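Cell division control protein 45 cdc45 putative (PDB 6CC2) probably acts, like other Cdc45 proteins, as a subunit of the helicase that unwinds DNA at eukaryotic replication forks. Local coordinates at residues Ala225-Tyr228 with Phe229-Leu233; Tyr178-Ser181 with Val182-Ala186; Ser351-Ala354 with Phe355-Ala358. One frame throughout, in Å; residues are numbered along the deposited sequence.

Contact 1 (Ala225-Tyr228 with Phe229-Leu233); sequences AIQY and FIDNL
The last turns of helix 219-233 hold this contact, where Tyr-228 and Asn-232 meet one turn apart. Two nitrogens of Asn-232 grip the carbonyl oxygen of Tyr-228. The backbone Asn-232 N lies 3.0 Å from Tyr-228 O, and the side-chain Asn-232 ND2 lies 2.9 Å from Tyr-228 O. They reach it from opposite faces of the carbonyl plane. The same ND2 stands over the centre of the Tyr-228 ring, 3.2 Å above its plane, with amide and ring planes 61° apart. The ring is in place for this because its CG is anti to the backbone N (chi1 -175°). Arg-184 covers the other face of the ring in a cation-pi contact. Asn-232 OD1 is bonded to Lys-191.

On the exposed side, Gln-227 NE2 donates to Asp-231 OD1 at 2.9 Å. The Gln-227 chain bends at chi2 (66°) to bring the amide round. The donor comes from above the carboxylate plane, while the oxygen lies close to the amide plane.

The buried side is apolar. Ile-226 CD1 meets Phe-229 CD2 at 3.8 Å, and Ile-226 CG2 meets Ile-230 CD1 at 3.9 Å. The Phe-229 ring lies with one face over Ala-225 O, 3.5 Å from the ring plane. Both isoleucines pack on Val-253, and Phe-229 packs on Ala-205.

The helix is thus amphipathic. Its outer side is laced by hydrogen bonds from side-chain amides, and the amide of Asn-232 is fixed in rotation by bonds at both of its ends. The charge of Arg-184 probably stabilises the Tyr-228 ring; the amide on its other face is neutral.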
# COMPACT_ATOMS: atom_id res chain seq x y z
N ALA A 225 -0.08 10.68 13.99
CA ALA A 225 1.09 9.81 14.03
C ALA A 225 2.38 10.62 13.95
O ALA A 225 3.33 10.39 14.72
CB ALA A 225 1.03 8.79 12.89
N ILE A 226 2.43 11.57 13.02
CA ILE A 226 3.61 12.43 12.91
C ILE A 226 3.86 13.15 14.23
O ILE A 226 5.00 13.27 14.69
CB ILE A 226 3.44 13.41 11.74
CG1 ILE A 226 3.24 12.64 10.45
CG2 ILE A 226 4.61 14.36 11.66
CD1 ILE A 226 4.37 11.62 10.15
N GLN A 227 2.80 13.66 14.87
CA GLN A 227 2.97 14.36 16.13
C GLN A 227 3.61 13.46 17.19
O GLN A 227 4.36 13.93 18.04
CB GLN A 227 1.63 14.90 16.64
CG GLN A 227 1.75 15.78 17.87
CD GLN A 227 2.47 17.08 17.59
OE1 GLN A 227 2.19 17.75 16.59
NE2 GLN A 227 3.42 17.43 18.45
N TYR A 228 3.30 12.16 17.15
CA TYR A 228 3.95 11.22 18.07
C TYR A 228 5.45 11.17 17.83
O TYR A 228 6.25 11.19 18.78
CB TYR A 228 3.34 9.83 17.92
CG TYR A 228 3.88 8.81 18.91
CD1 TYR A 228 3.48 8.85 20.24
CD2 TYR A 228 4.74 7.81 18.51
CE1 TYR A 228 3.94 7.93 21.16
CE2 TYR A 228 5.19 6.86 19.43
CZ TYR A 228 4.80 6.94 20.74
OH TYR A 228 5.25 6.02 21.67
N PHE A 229 5.85 11.15 16.55
CA PHE A 229 7.27 11.15 16.22
C PHE A 229 7.92 12.47 16.64
O PHE A 229 9.04 12.49 17.15
CB PHE A 229 7.49 10.93 14.73
CG PHE A 229 6.79 9.72 14.16
CD1 PHE A 229 6.60 8.59 14.92
CD2 PHE A 229 6.35 9.74 12.86
CE1 PHE A 229 5.93 7.49 14.38
CE2 PHE A 229 5.70 8.64 12.30
CZ PHE A 229 5.50 7.52 13.06
N ILE A 230 7.23 13.59 16.39
CA ILE A 230 7.75 14.90 16.79
C ILE A 230 7.98 14.96 18.29
O ILE A 230 8.99 15.50 18.76
CB ILE A 230 6.79 16.02 16.34
CG1 ILE A 230 6.82 16.17 14.81
CG2 ILE A 230 7.14 17.32 17.02
CD1 ILE A 230 5.73 17.09 14.27
N ASP A 231 7.03 14.43 19.07
CA ASP A 231 7.13 14.47 20.51
C ASP A 231 8.31 13.63 20.99
O ASP A 231 9.07 14.06 21.86
CB ASP A 231 5.83 13.96 21.15
CG ASP A 231 4.67 14.95 21.02
OD1 ASP A 231 4.87 16.08 20.57
OD2 ASP A 231 3.53 14.57 21.38
N ASN A 232 8.47 12.43 20.43
CA ASN A 232 9.51 11.55 20.96
C ASN A 232 10.91 11.95 20.49
O ASN A 232 11.90 11.68 21.21
CB ASN A 232 9.23 10.11 20.57
CG ASN A 232 8.18 9.47 21.46
OD1 ASN A 232 8.48 9.01 22.56
ND2 ASN A 232 6.93 9.48 21.01
N LEU A 233 11.02 12.60 19.35
CA LEU A 233 12.30 13.10 18.85
C LEU A 233 12.51 14.57 19.17
O LEU A 233 13.57 15.11 18.83
CB LEU A 233 12.41 12.89 17.35
CG LEU A 233 12.47 11.43 16.88
CD1 LEU A 233 12.38 11.33 15.39
CD2 LEU A 233 13.76 10.80 17.37

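Contact 2 (Tyr178-Ser181 with Val182-Ala186); sequences YSES and VGRVA. With EDO (1,2-ethanediol), chain E.
Ser-181 OG accepts from Arg-184 N at 3.0 Å and is also bonded to Asp-34. Ser-181 is therefore the N-cap of helix 182-192. Its OG is turned well off a staggered position (chi1 143°), over the first turn of the helix. The capping bond is somewhat bent, with an N-H...O angle of 153°. Ser-181 O takes the next bond, from Val-185 N at 3.2 Å, which begins the regular helical pattern. Asp-34 also accepts from Val-182 N and Gly-183 N. A carboxylate from outside thus completes the cap, and its charge should interact favourably with the helix dipole.

Glu-180, one residue before the cap, reaches forward over the same turn. Its chain is extended, with CG anti to the backbone N (chi1 -167°), and crosses the side chain of Arg-184 at about a right angle. The aliphatic parts touch, with Glu-180 CG 3.5 Å from Arg-184 CG. Glu-180 OE2 is 3.7 Å from Arg-184 NE, a long salt bridge. This oxygen sits over one face of the guanidinium, displaced toward its rim, and no N-H points at it. The attraction is one of charge alone. Glu-180 OE1 is held by Ser-127 and lies 3.8 Å from Val-185 CG2.

Before the cap, Tyr-178 O accepts from O2 of a 1,2-ethanediol at 2.8 Å. This molecule probably came from the crystallisation liquor.

The turn lies against the parallel sheet and a helix beside it. Val-182 and Val-185 pack on Ile-106 of strand 102-106. Val-182 and Ala-186 touch Cys-38 of helix 33-48. On the approach to the helix, Ser-179 O is bonded to Gln-211 of helix 199-213.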
# COMPACT_ATOMS: atom_id res chain seq x y z
N TYR A 178 -9.19 -0.19 9.29
CA TYR A 178 -7.77 -0.28 9.58
C TYR A 178 -7.43 0.61 10.77
O TYR A 178 -7.90 1.76 10.85
CB TYR A 178 -6.89 0.11 8.39
CG TYR A 178 -7.13 -0.74 7.17
CD1 TYR A 178 -8.18 -0.43 6.28
CD2 TYR A 178 -6.36 -1.83 6.90
CE1 TYR A 178 -8.42 -1.21 5.19
CE2 TYR A 178 -6.59 -2.61 5.78
CZ TYR A 178 -7.63 -2.29 4.94
OH TYR A 178 -7.87 -3.07 3.82
N SER A 179 -6.64 0.06 11.69
CA SER A 179 -6.19 0.78 12.87
C SER A 179 -4.68 1.02 12.79
O SER A 179 -4.12 1.20 11.69
CB SER A 179 -6.59 0.01 14.12
OG SER A 179 -6.37 0.80 15.30
N GLU A 180 -4.01 0.97 13.93
CA GLU A 180 -2.61 1.38 14.02
C GLU A 180 -1.69 0.64 13.05
O GLU A 180 -1.78 -0.59 12.87
CB GLU A 180 -2.12 1.16 15.45
CG GLU A 180 -0.81 1.82 15.78
CD GLU A 180 -0.57 1.86 17.27
OE1 GLU A 180 -0.76 0.81 17.92
OE2 GLU A 180 -0.22 2.95 17.79
N SER A 181 -0.77 1.39 12.46
CA SER A 181 0.25 0.83 11.57
C SER A 181 0.99 -0.31 12.24
O SER A 181 1.28 -0.24 13.43
CB SER A 181 1.23 1.96 11.19
OG SER A 181 2.55 1.53 11.09
N VAL A 182 1.30 -1.35 11.47
CA VAL A 182 2.03 -2.49 12.05
C VAL A 182 3.48 -2.10 12.36
O VAL A 182 4.09 -2.61 13.33
CB VAL A 182 1.95 -3.74 11.16
CG1 VAL A 182 0.50 -4.25 11.11
CG2 VAL A 182 2.47 -3.46 9.72
N GLY A 183 4.06 -1.23 11.57
CA GLY A 183 5.37 -0.68 11.92
C GLY A 183 5.35 0.11 13.21
O GLY A 183 6.32 0.07 13.98
N ARG A 184 4.25 0.81 13.48
CA ARG A 184 4.13 1.55 14.72
C ARG A 184 4.11 0.62 15.93
O ARG A 184 4.68 0.93 16.98
CB ARG A 184 2.86 2.41 14.68
CG ARG A 184 2.48 3.03 15.96
CD ARG A 184 3.46 4.12 16.39
NE ARG A 184 2.90 4.90 17.50
CZ ARG A 184 2.18 6.01 17.35
NH1 ARG A 184 1.95 6.50 16.14
NH2 ARG A 184 1.71 6.64 18.41
N VAL A 185 3.47 -0.55 15.79
CA VAL A 185 3.46 -1.52 16.88
C VAL A 185 4.87 -2.04 17.14
O VAL A 185 5.28 -2.20 18.30
CB VAL A 185 2.49 -2.67 16.57
CG1 VAL A 185 2.61 -3.77 17.64
CG2 VAL A 185 1.07 -2.18 16.50
N ALA A 186 5.63 -2.32 16.08
CA ALA A 186 7.01 -2.78 16.27
C ALA A 186 7.83 -1.71 16.99
O ALA A 186 8.61 -2.02 17.91
CB ALA A 186 7.65 -3.14 14.94
C1 EDO E . -8.92 5.24 12.98
O1 EDO E . -9.61 3.98 13.00
C2 EDO E . -7.44 5.02 12.68
O2 EDO E . -7.28 4.39 11.41

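Contact 3 (Ser351-Ala354 with Phe355-Ala358); sequences SISA and FDAA
Asp-356 folds back over Ser-353, and the two form a capping box at the start of helix 354-364. Ser-353 N donates to Asp-356 OD2 at 2.9 Å. The bond is nearly straight, at 173°, yet it meets the oxygen from above the carboxylate plane, 37° out of it. In return Asp-356 N donates to Ser-353 OG at 3.1 Å, also nearly straight. Ser-353 OG stands between its own backbone N and carbonyl carbon (chi1 78°), where it faces the amides of the first turn. Phe-355 N makes a weak bond to the same OG at 3.2 Å.

The backbone then takes over. Ala-357 N donates to Ser-353 O at 2.9 Å, and Ala-358 N donates to Ala-354 O at 2.9 Å.

Asp-356 is buried, and its charge is probably balanced by Arg-263. OD2 forms a salt bridge with that arginine and a weak bond with His-264. Arg-263 also bonds Ser-351 O, which is 3.2 Å from Asp-356 OD2. One arginine thus bridges two acceptors that would otherwise repel, and this probably favours the charged form of Asp-356.

Ile-352 CG2 lies 4.2 Å from Asp-356 CB and 4.5 Å from Ala-357 CB, the latter a loose apolar contact.

Several elements enclose the turn. Ala-354 and Ala-357 pack on helix 199-213, at Ala-205, Cys-209 and Ile-206. Ile-352 and Ala-357 meet Tyr-393, at the start of helix 393-417. Ser-353 lies against Ser-341 and Phe-343 of strand 338-344, and the Phe-355 ring meets that of Tyr-222 on helix 219-233.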
# COMPACT_ATOMS: atom_id res chain seq x y z
N SER A 351 15.87 15.97 0.46
CA SER A 351 14.69 16.10 -0.38
C SER A 351 13.78 14.87 -0.37
O SER A 351 12.72 14.90 -1.00
CB SER A 351 15.12 16.39 -1.84
OG SER A 351 15.71 15.24 -2.45
N ILE A 352 14.14 13.82 0.36
CA ILE A 352 13.36 12.59 0.37
C ILE A 352 12.53 12.54 1.64
O ILE A 352 13.07 12.34 2.75
CB ILE A 352 14.26 11.35 0.25
CG1 ILE A 352 15.08 11.39 -1.04
CG2 ILE A 352 13.40 10.10 0.30
CD1 ILE A 352 16.02 10.20 -1.23
N SER A 353 11.22 12.69 1.49
CA SER A 353 10.29 12.53 2.61
C SER A 353 9.85 11.08 2.74
O SER A 353 10.06 10.24 1.85
CB SER A 353 9.07 13.42 2.42
OG SER A 353 8.21 12.80 1.48
N ALA A 354 9.18 10.78 3.86
CA ALA A 354 8.64 9.44 4.06
C ALA A 354 7.52 9.14 3.08
O ALA A 354 7.28 7.96 2.80
CB ALA A 354 8.18 9.29 5.51
N PHE A 355 6.84 10.16 2.53
CA PHE A 355 5.89 9.91 1.46
C PHE A 355 6.62 9.51 0.18
O PHE A 355 6.20 8.56 -0.50
CB PHE A 355 5.03 11.13 1.19
CG PHE A 355 3.87 11.28 2.12
CD1 PHE A 355 2.89 10.30 2.19
CD2 PHE A 355 3.74 12.39 2.92
CE1 PHE A 355 1.80 10.45 3.03
CE2 PHE A 355 2.65 12.54 3.75
CZ PHE A 355 1.70 11.56 3.81
N ASP A 356 7.70 10.22 -0.15
CA ASP A 356 8.48 9.86 -1.33
C ASP A 356 8.97 8.43 -1.22
O ASP A 356 8.90 7.64 -2.18
CB ASP A 356 9.69 10.78 -1.51
CG ASP A 356 9.32 12.24 -1.71
OD1 ASP A 356 8.29 12.55 -2.32
OD2 ASP A 356 10.14 13.10 -1.22
N ALA A 357 9.52 8.09 -0.05
CA ALA A 357 10.05 6.75 0.16
C ALA A 357 8.95 5.69 0.10
O ALA A 357 9.16 4.60 -0.46
CB ALA A 357 10.77 6.70 1.50
N ALA A 358 7.78 5.98 0.69
CA ALA A 358 6.68 5.02 0.61
C ALA A 358 6.22 4.82 -0.84
O ALA A 358 5.90 3.69 -1.25
CB ALA A 358 5.54 5.46 1.50

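Overall arrangement
Contacts 2 and 3 are buried N-terminal helix caps. Contact 1 is the partly exposed end of a helix, farthest of the three from the chain's centre. The two caps differ: in contact 3 the helix supplies its own aspartate, while in contact 2 the carboxylate comes from helix 33-48. Contact 1 joins hydrogen bonds from side-chain amides to apolar packing. Contacts 1 and 2 touch through Arg-184, whose NH2 is 3.1 Å from Tyr-228 CG. Contact 3 touches neither; its nearest atoms are about 6 Å from contact 1 and about 11 Å from contact 2. Helix 199-213 is common ground: contacts 1 and 3 both pack on Ala-205, and contact 2 is bonded to Gln-211.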